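Local atomic coordinates of epidermin leader peptide processing serine protease EpiP (Staphylococcus aureus subsp. aureus, PDB entry 3QFH), a protein that is a subtilisin-like serine protease that probably removes the leader peptide from the precursor of the lantibiotic epidermin. Residues K199-R204 / D226-I231; Q222-G227 / K268-I273; L395-D398 / L402-H405. One frame throughout, in Å; residues are numbered along the deposited sequence.

Contact 1 of 3, residues K199-R204 / D226-I231; sequences KFTMYR and DGNQVI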
loop_
_atom_site.group_PDB
_atom_site.type_symbol
_atom_site.label_atom_id
_atom_site.label_comp_id
_atom_site.label_asym_id
_atom_site.label_seq_id
_atom_site.Cartn_x
_atom_site.Cartn_y
_atom_site.Cartn_z
ATOM N N LYS A 199 8.572 11.988 9.302
ATOM C CA LYS A 199 8.968 12.124 7.913
ATOM C C LYS A 199 8.402 10.933 7.158
ATOM O O LYS A 199 8.263 9.830 7.726
ATOM C CB LYS A 199 10.486 12.114 7.749
ATOM C CG LYS A 199 11.255 13.122 8.586
ATOM C CD LYS A 199 10.813 14.546 8.310
ATOM C CE LYS A 199 11.568 15.528 9.205
ATOM N NZ LYS A 199 11.126 16.943 9.042
ATOM N N PHE A 200 8.053 11.157 5.896
ATOM C CA PHE A 200 7.596 10.101 5.038
ATOM C C PHE A 200 8.539 10.045 3.850
ATOM O O PHE A 200 9.196 11.041 3.484
ATOM C CB PHE A 200 6.135 10.278 4.611
ATOM C CG PHE A 200 5.910 11.351 3.583
ATOM C CD1 PHE A 200 5.829 11.028 2.237
ATOM C CD2 PHE A 200 5.758 12.677 3.963
ATOM C CE1 PHE A 200 5.608 12.003 1.292
ATOM C CE2 PHE A 200 5.524 13.662 3.019
ATOM C CZ PHE A 200 5.462 13.328 1.686
ATOM N N THR A 201 8.630 8.859 3.280
ATOM C CA THR A 201 9.485 8.605 2.155
ATOM C C THR A 201 8.595 8.019 1.096
ATOM O O THR A 201 7.896 7.041 1.350
ATOM C CB THR A 201 10.584 7.588 2.504
ATOM O OG1 THR A 201 11.278 8.015 3.676
ATOM C CG2 THR A 201 11.563 7.465 1.379
ATOM N N MET A 202 8.610 8.604 -0.089
ATOM C CA MET A 202 7.774 8.120 -1.171
ATOM C C MET A 202 8.592 7.205 -2.054
ATOM O O MET A 202 9.748 7.489 -2.338
ATOM C CB MET A 202 7.203 9.300 -1.967
ATOM C CG MET A 202 6.477 8.947 -3.287
ATOM S SD MET A 202 5.036 7.892 -3.108
ATOM C CE MET A 202 3.965 8.849 -2.019
ATOM N N TYR A 203 8.000 6.083 -2.447
ATOM C CA TYR A 203 8.625 5.176 -3.400
ATOM C C TYR A 203 7.685 5.105 -4.581
ATOM O O TYR A 203 6.610 4.515 -4.499
ATOM C CB TYR A 203 8.906 3.814 -2.790
ATOM C CG TYR A 203 9.979 3.918 -1.714
ATOM C CD1 TYR A 203 11.318 3.784 -2.035
ATOM C CD2 TYR A 203 9.646 4.201 -0.386
ATOM C CE1 TYR A 203 12.306 3.887 -1.060
ATOM C CE2 TYR A 203 10.619 4.324 0.577
ATOM C CZ TYR A 203 11.951 4.164 0.229
ATOM O OH TYR A 203 12.933 4.257 1.175
ATOM N N ARG A 204 8.097 5.734 -5.677
ATOM C CA ARG A 204 7.248 5.813 -6.861
ATOM C C ARG A 204 7.331 4.565 -7.731
ATOM O O ARG A 204 8.399 4.178 -8.180
ATOM C CB ARG A 204 7.563 7.064 -7.688
ATOM C CG ARG A 204 6.609 7.229 -8.874
ATOM C CD ARG A 204 6.722 8.611 -9.519
ATOM N NE ARG A 204 7.961 8.796 -10.272
ATOM C CZ ARG A 204 8.098 8.578 -11.581
ATOM N NH1 ARG A 204 7.092 8.131 -12.309
ATOM N NH2 ARG A 204 9.267 8.795 -12.167
ATOM N N ASP A 226 16.124 1.039 3.426
ATOM C CA ASP A 226 16.286 2.442 3.820
ATOM C C ASP A 226 15.915 2.705 5.296
ATOM O O ASP A 226 16.009 3.831 5.755
ATOM C CB ASP A 226 15.468 3.369 2.903
ATOM C CG ASP A 226 16.061 3.507 1.488
ATOM O OD1 ASP A 226 17.189 3.034 1.242
ATOM O OD2 ASP A 226 15.384 4.119 0.620
ATOM N N GLY A 227 15.478 1.679 6.021
ATOM C CA GLY A 227 15.172 1.819 7.440
ATOM C C GLY A 227 13.800 2.365 7.786
ATOM O O GLY A 227 13.583 2.812 8.910
ATOM N N ASN A 228 12.876 2.335 6.830
ATOM C CA ASN A 228 11.493 2.749 7.075
ATOM C C ASN A 228 10.812 1.618 7.796
ATOM O O ASN A 228 10.573 0.568 7.210
ATOM C CB ASN A 228 10.758 2.983 5.764
ATOM C CG ASN A 228 11.341 4.098 4.971
ATOM O OD1 ASN A 228 11.160 5.267 5.300
ATOM N ND2 ASN A 228 12.020 3.755 3.884
ATOM N N GLN A 229 10.471 1.810 9.054
ATOM C CA GLN A 229 9.856 0.729 9.810
ATOM C C GLN A 229 8.383 0.510 9.530
ATOM O O GLN A 229 7.845 -0.510 9.928
ATOM C CB GLN A 229 10.109 0.880 11.316
ATOM C CG GLN A 229 11.515 0.458 11.727
ATOM C CD GLN A 229 11.612 0.193 13.210
ATOM O OE1 GLN A 229 11.492 1.103 14.018
ATOM N NE2 GLN A 229 11.811 -1.066 13.574
ATOM N N VAL A 230 7.725 1.462 8.881
ATOM C CA VAL A 230 6.324 1.284 8.470
ATOM C C VAL A 230 6.266 1.496 6.956
ATOM O O VAL A 230 6.732 2.500 6.455
ATOM C CB VAL A 230 5.357 2.249 9.194
ATOM C CG1 VAL A 230 3.900 2.048 8.699
ATOM C CG2 VAL A 230 5.456 2.074 10.712
ATOM N N ILE A 231 5.679 0.545 6.241
ATOM C CA ILE A 231 5.596 0.575 4.793
ATOM C C ILE A 231 4.131 0.488 4.406
ATOM O O ILE A 231 3.477 -0.527 4.685
ATOM C CB ILE A 231 6.373 -0.611 4.156
ATOM C CG1 ILE A 231 7.840 -0.599 4.589
ATOM C CG2 ILE A 231 6.254 -0.542 2.625
ATOM C CD1 ILE A 231 8.688 -1.825 4.103
#
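T201 and Y203 of strand 200-204 meet D226 and N228 across a beta-alpha-beta crossover of the subtilisin-like fold. The chain leaves this strand, runs through helix 213-225 and re-enters the parallel sheet as strand 230-233, with strand 126-130 lying between the two. The backbones stay apart: the nearest CA atoms, of T201 and N228, are separated by 7.9 Å, so the contact is made by side chains. With CG anti to the carbonyl carbon (chi1 -67°), the Y203 ring is carried toward D226 and N228. Its OH donates to D226 OD2 at 2.5 Å, a short bond that arrives on the anti side of the carboxylate and slightly out of its plane, while OD2 itself lies in the plane of the ring at its edge. From N228 the same hydroxyl receives a weak bond, ND2 to Y203 OH at 2.9 Å, bent to 126° at the hydrogen. The amide is turned nearly perpendicular to the ring (85°). The other branch of the amide, N228 OD1, accepts a bond from T201 OG1 at 3.2 Å. T201 thus engages the oxygen and Y203 weakly the nitrogen; the stronger bond of ND2 to the carbonyl of A223 sets which way round the amide sits. Along its length the Y203 ring packs on A219, Q222 and A223 of the helix and on A127 of the intervening strand 126-130. The carboxylate of D226 also pairs with K149 through OD2, so one oxygen serves a lysine and a tyrosine. That double use would be expected to favour the ionised form of D226 and to polarise the O-H of Y203, here held in a largely buried setting.

Contact 2 of 3, residues Q222-G227 / K268-I273; sequences QAANDG and KKKKSI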
loop_
_atom_site.group_PDB
_atom_site.type_symbol
_atom_site.label_atom_id
_atom_site.label_comp_id
_atom_site.label_asym_id
_atom_site.label_seq_id
_atom_site.Cartn_x
_atom_site.Cartn_y
_atom_site.Cartn_z
ATOM N N GLN A 222 13.405 -1.850 -1.091
ATOM C CA GLN A 222 14.136 -0.595 -0.972
ATOM C C GLN A 222 13.765 0.144 0.327
ATOM O O GLN A 222 14.647 0.639 1.048
ATOM C CB GLN A 222 13.853 0.310 -2.174
ATOM C CG GLN A 222 14.678 1.565 -2.160
ATOM C CD GLN A 222 16.151 1.266 -2.285
ATOM O OE1 GLN A 222 16.576 0.623 -3.244
ATOM N NE2 GLN A 222 16.935 1.718 -1.316
ATOM N N ALA A 223 12.467 0.201 0.605
ATOM C CA ALA A 223 11.932 0.869 1.799
ATOM C C ALA A 223 12.491 0.229 3.067
ATOM O O ALA A 223 12.895 0.934 4.001
ATOM C CB ALA A 223 10.405 0.818 1.811
ATOM N N ALA A 224 12.503 -1.098 3.086
ATOM C CA ALA A 224 13.027 -1.850 4.210
ATOM C C ALA A 224 14.529 -1.629 4.343
ATOM O O ALA A 224 15.043 -1.511 5.459
ATOM C CB ALA A 224 12.705 -3.334 4.068
ATOM N N ASN A 225 15.246 -1.572 3.222
ATOM C CA ASN A 225 16.695 -1.311 3.286
ATOM C C ASN A 225 17.008 0.104 3.747
ATOM O O ASN A 225 18.055 0.342 4.344
ATOM C CB ASN A 225 17.397 -1.577 1.944
ATOM C CG ASN A 225 17.555 -3.065 1.643
ATOM O OD1 ASN A 225 17.426 -3.912 2.534
ATOM N ND2 ASN A 225 17.832 -3.387 0.383
ATOM N N ASP A 226 16.124 1.039 3.426
ATOM C CA ASP A 226 16.286 2.442 3.820
ATOM C C ASP A 226 15.915 2.705 5.296
ATOM O O ASP A 226 16.009 3.831 5.755
ATOM C CB ASP A 226 15.468 3.369 2.903
ATOM C CG ASP A 226 16.061 3.507 1.488
ATOM O OD1 ASP A 226 17.189 3.034 1.242
ATOM O OD2 ASP A 226 15.384 4.119 0.620
ATOM N N GLY A 227 15.478 1.679 6.021
ATOM C CA GLY A 227 15.172 1.819 7.440
ATOM C C GLY A 227 13.800 2.365 7.786
ATOM O O GLY A 227 13.583 2.812 8.910
ATOM N N LYS A 268 9.881 -7.806 6.886
ATOM C CA LYS A 268 9.709 -8.283 8.264
ATOM C C LYS A 268 11.065 -8.625 8.897
ATOM O O LYS A 268 11.317 -8.270 10.033
ATOM C CB LYS A 268 8.808 -9.505 8.311
ATOM C CG LYS A 268 8.578 -10.073 9.723
ATOM C CD LYS A 268 7.943 -11.458 9.620
ATOM C CE LYS A 268 7.853 -12.178 10.968
ATOM N NZ LYS A 268 6.969 -11.451 11.911
ATOM N N LYS A 269 11.935 -9.285 8.144
ATOM C CA LYS A 269 13.264 -9.635 8.640
ATOM C C LYS A 269 14.065 -8.364 8.968
ATOM O O LYS A 269 14.852 -8.354 9.881
ATOM C CB LYS A 269 14.021 -10.481 7.614
ATOM C CG LYS A 269 15.400 -10.941 8.103
ATOM C CD LYS A 269 16.181 -11.718 7.034
ATOM C CE LYS A 269 16.565 -10.815 5.864
ATOM N NZ LYS A 269 17.527 -11.472 4.933
ATOM N N LYS A 270 13.838 -7.299 8.221
ATOM C CA LYS A 270 14.505 -6.028 8.455
ATOM C C LYS A 270 13.818 -5.185 9.534
ATOM O O LYS A 270 14.206 -4.039 9.745
ATOM C CB LYS A 270 14.569 -5.208 7.156
ATOM C CG LYS A 270 15.194 -5.929 5.971
ATOM C CD LYS A 270 16.650 -6.290 6.163
ATOM C CE LYS A 270 17.567 -5.110 5.962
ATOM N NZ LYS A 270 18.970 -5.608 5.900
ATOM N N LYS A 271 12.789 -5.734 10.180
ATOM C CA LYS A 271 12.064 -5.057 11.255
ATOM C C LYS A 271 11.168 -3.935 10.740
ATOM O O LYS A 271 11.068 -2.892 11.392
ATOM C CB LYS A 271 13.014 -4.480 12.326
ATOM C CG LYS A 271 14.053 -5.458 12.881
ATOM C CD LYS A 271 13.416 -6.614 13.596
ATOM C CE LYS A 271 14.482 -7.524 14.230
ATOM N NZ LYS A 271 13.862 -8.645 14.968
ATOM N N SER A 272 10.560 -4.128 9.566
ATOM C CA SER A 272 9.602 -3.178 9.033
ATOM C C SER A 272 8.254 -3.875 9.022
ATOM O O SER A 272 8.183 -5.100 8.850
ATOM C CB SER A 272 9.926 -2.726 7.618
ATOM O OG SER A 272 11.126 -1.986 7.570
ATOM N N ILE A 273 7.208 -3.096 9.249
ATOM C CA ILE A 273 5.836 -3.579 9.221
ATOM C C ILE A 273 5.252 -3.143 7.883
ATOM O O ILE A 273 5.436 -1.982 7.473
ATOM C CB ILE A 273 4.970 -2.883 10.337
ATOM C CG1 ILE A 273 5.638 -2.980 11.708
ATOM C CG2 ILE A 273 3.555 -3.453 10.363
ATOM C CD1 ILE A 273 4.934 -2.150 12.787
HETATM O O HOH W 1 13.644 -1.418 8.082
#
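A224 and K270 supply the apolar part of this contact: the CB atoms of the two residues lie 4.1 Å apart, and the lysine CG is equally near the alanine methyl. K270 then folds back, bending at chi2 and chi3 (-64° and -78°), which carries its CE over to 3.6 Å from N225 OD1. This is a contact of the aliphatic chain with an amide oxygen; OD1 is itself bonded to the hydroxyl of Y266.

The polar part runs through one water. It lies within donating distance of A224 O (3.0 Å), K270 O (3.2 Å) and S272 OG (2.6 Å), and can donate to only two of them at a time. S272 OG in turn reaches the carbonyl of N228, which fixes the hydroxyl between the water and the chain entering strand 230-233.

Within the first segment, Q222 NE2 bonds D226 OD1 at 2.9 Å, with the oxygen in the amide plane but the nitrogen well above the carboxylate plane. This links the last helical turn to the residue following it.

Both helices end in the same way, at G227 and K271, each with positive phi and two bonds back into the last turn. The contact therefore joins two Schellman-terminated helices, 213-225 and 254-269, where each hands over to a neighbouring strand of the parallel alpha/beta sheet.

Contact 3 of 3, residues L395-D398 / L402-H405; sequences LIID and LEKH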
loop_
_atom_site.group_PDB
_atom_site.type_symbol
_atom_site.label_atom_id
_atom_site.label_comp_id
_atom_site.label_asym_id
_atom_site.label_seq_id
_atom_site.Cartn_x
_atom_site.Cartn_y
_atom_site.Cartn_z
ATOM N N LEU A 395 3.483 6.300 15.225
ATOM C CA LEU A 395 3.306 6.969 16.531
ATOM C C LEU A 395 3.522 6.022 17.703
ATOM O O LEU A 395 4.143 6.387 18.705
ATOM C CB LEU A 395 1.919 7.584 16.640
ATOM C CG LEU A 395 1.562 8.735 15.690
ATOM C CD1 LEU A 395 0.112 9.175 15.928
ATOM C CD2 LEU A 395 2.535 9.894 15.885
ATOM N N ILE A 396 3.001 4.808 17.572
ATOM C CA ILE A 396 3.102 3.789 18.612
ATOM C C ILE A 396 4.560 3.346 18.814
ATOM O O ILE A 396 5.036 3.217 19.942
ATOM C CB ILE A 396 2.195 2.589 18.283
ATOM C CG1 ILE A 396 0.727 3.003 18.434
ATOM C CG2 ILE A 396 2.515 1.409 19.214
ATOM C CD1 ILE A 396 -0.260 2.052 17.726
ATOM N N ILE A 397 5.266 3.135 17.717
ATOM C CA ILE A 397 6.680 2.754 17.793
ATOM C C ILE A 397 7.496 3.837 18.516
ATOM O O ILE A 397 8.353 3.540 19.377
ATOM C CB ILE A 397 7.260 2.473 16.385
ATOM C CG1 ILE A 397 6.597 1.213 15.795
ATOM C CG2 ILE A 397 8.784 2.254 16.470
ATOM C CD1 ILE A 397 6.840 0.993 14.261
ATOM N N ASP A 398 7.236 5.093 18.184
ATOM C CA ASP A 398 7.973 6.196 18.816
ATOM C C ASP A 398 7.527 6.432 20.287
ATOM O O ASP A 398 8.351 6.662 21.170
ATOM C CB ASP A 398 7.835 7.470 17.993
ATOM C CG ASP A 398 8.475 7.348 16.607
ATOM O OD1 ASP A 398 9.222 6.368 16.382
ATOM O OD2 ASP A 398 8.218 8.221 15.733
ATOM N N LEU A 402 9.400 1.002 20.516
ATOM C CA LEU A 402 9.346 -0.388 20.066
ATOM C C LEU A 402 10.142 -0.636 18.788
ATOM O O LEU A 402 9.856 -1.582 18.039
ATOM C CB LEU A 402 7.888 -0.782 19.832
ATOM C CG LEU A 402 6.956 -0.452 20.995
ATOM C CD1 LEU A 402 5.513 -0.798 20.669
ATOM C CD2 LEU A 402 7.422 -1.174 22.264
ATOM N N GLU A 403 11.124 0.215 18.518
ATOM C CA GLU A 403 11.920 0.084 17.305
ATOM C C GLU A 403 12.559 -1.309 17.145
ATOM O O GLU A 403 12.550 -1.859 16.041
ATOM C CB GLU A 403 12.919 1.237 17.220
ATOM C CG GLU A 403 12.182 2.572 16.885
ATOM C CD GLU A 403 12.654 3.811 17.666
ATOM O OE1 GLU A 403 13.696 3.739 18.365
ATOM O OE2 GLU A 403 11.949 4.862 17.588
ATOM N N LYS A 404 13.053 -1.898 18.235
ATOM C CA LYS A 404 13.660 -3.241 18.166
ATOM C C LYS A 404 12.624 -4.374 18.029
ATOM O O LYS A 404 12.951 -5.449 17.545
ATOM C CB LYS A 404 14.600 -3.545 19.356
ATOM C CG LYS A 404 16.016 -2.913 19.243
ATOM C CD LYS A 404 16.365 -1.906 20.333
ATOM C CE LYS A 404 16.818 -2.631 21.618
ATOM N NZ LYS A 404 17.402 -1.722 22.669
ATOM N N HIS A 405 11.386 -4.130 18.444
ATOM C CA HIS A 405 10.322 -5.147 18.352
ATOM C C HIS A 405 9.019 -4.602 17.766
ATOM O O HIS A 405 8.001 -4.489 18.450
ATOM C CB HIS A 405 10.082 -5.750 19.724
ATOM C CG HIS A 405 11.302 -6.375 20.303
ATOM N ND1 HIS A 405 11.718 -7.644 19.964
ATOM C CD2 HIS A 405 12.225 -5.891 21.169
ATOM C CE1 HIS A 405 12.834 -7.926 20.613
ATOM N NE2 HIS A 405 13.166 -6.876 21.346
#
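I397 and L402 are joined most directly, through the backbone, where the loop after helix 382-400 packs against the end of that helix. L402 N bonds I397 O at 3.0 Å and 155°, lying in the carbonyl plane on a lone pair, so a carbonyl near the helix end is bonded by an N-H five residues on. L402 CD1 also meets I396 CG2 at 4.0 Å, where I396 also packs on A409, L412 and L413 of helix 406-416. Separately, I397 CG2, anti to the backbone N, presses against E403 CG at 3.4 Å; this is close for two carbons and marks tight packing.

Beyond that point the character changes. E403 bends at chi2 (138°) and brings OE2 to 3.3 Å from D398 OD1. The two carboxylates approach obliquely, planes 70° apart, as two acceptors with no bond between them. The D398 group is held from elsewhere, OD1 by the hydroxyl of T124 and OD2 by the amide of N198, while the glutamate lies at the exposed edge. The like charges may raise the proton affinity of either acid. A sulfate ion, probably from the crystallisation liquor, lies about 6 Å from the side chain of D398. Farther out the loop turns to solvent, and H405 ND1 bonds a glycerol, also probably from the liquor.

In fold terms this is a short helix-to-helix connection: residues 401-405 link helix 382-400 to helix 406-416, against which I396 and I397 pack.

How the contacts relate
Contacts 1 and 2 share D226 and G227, with centres 9 Å apart; both lie at the C-terminal end of helix 213-225, where the chain passes into strand 230-233. They join again at Q229 O to I273 N (2.7 Å), a probable hydrogen bond between adjacent strands. Contact 3 lies 15 Å from contact 1 and 13 Å from contact 2 by centres, and reaches them through Q229 NE2 to E403 O (2.7 Å) and through I397 CD1, which touches I273 CD1 at 4.0 Å. As for the active site, Y203 lies near, without touching, the probable Ser-His-Asp triad of D130, H177 and S383.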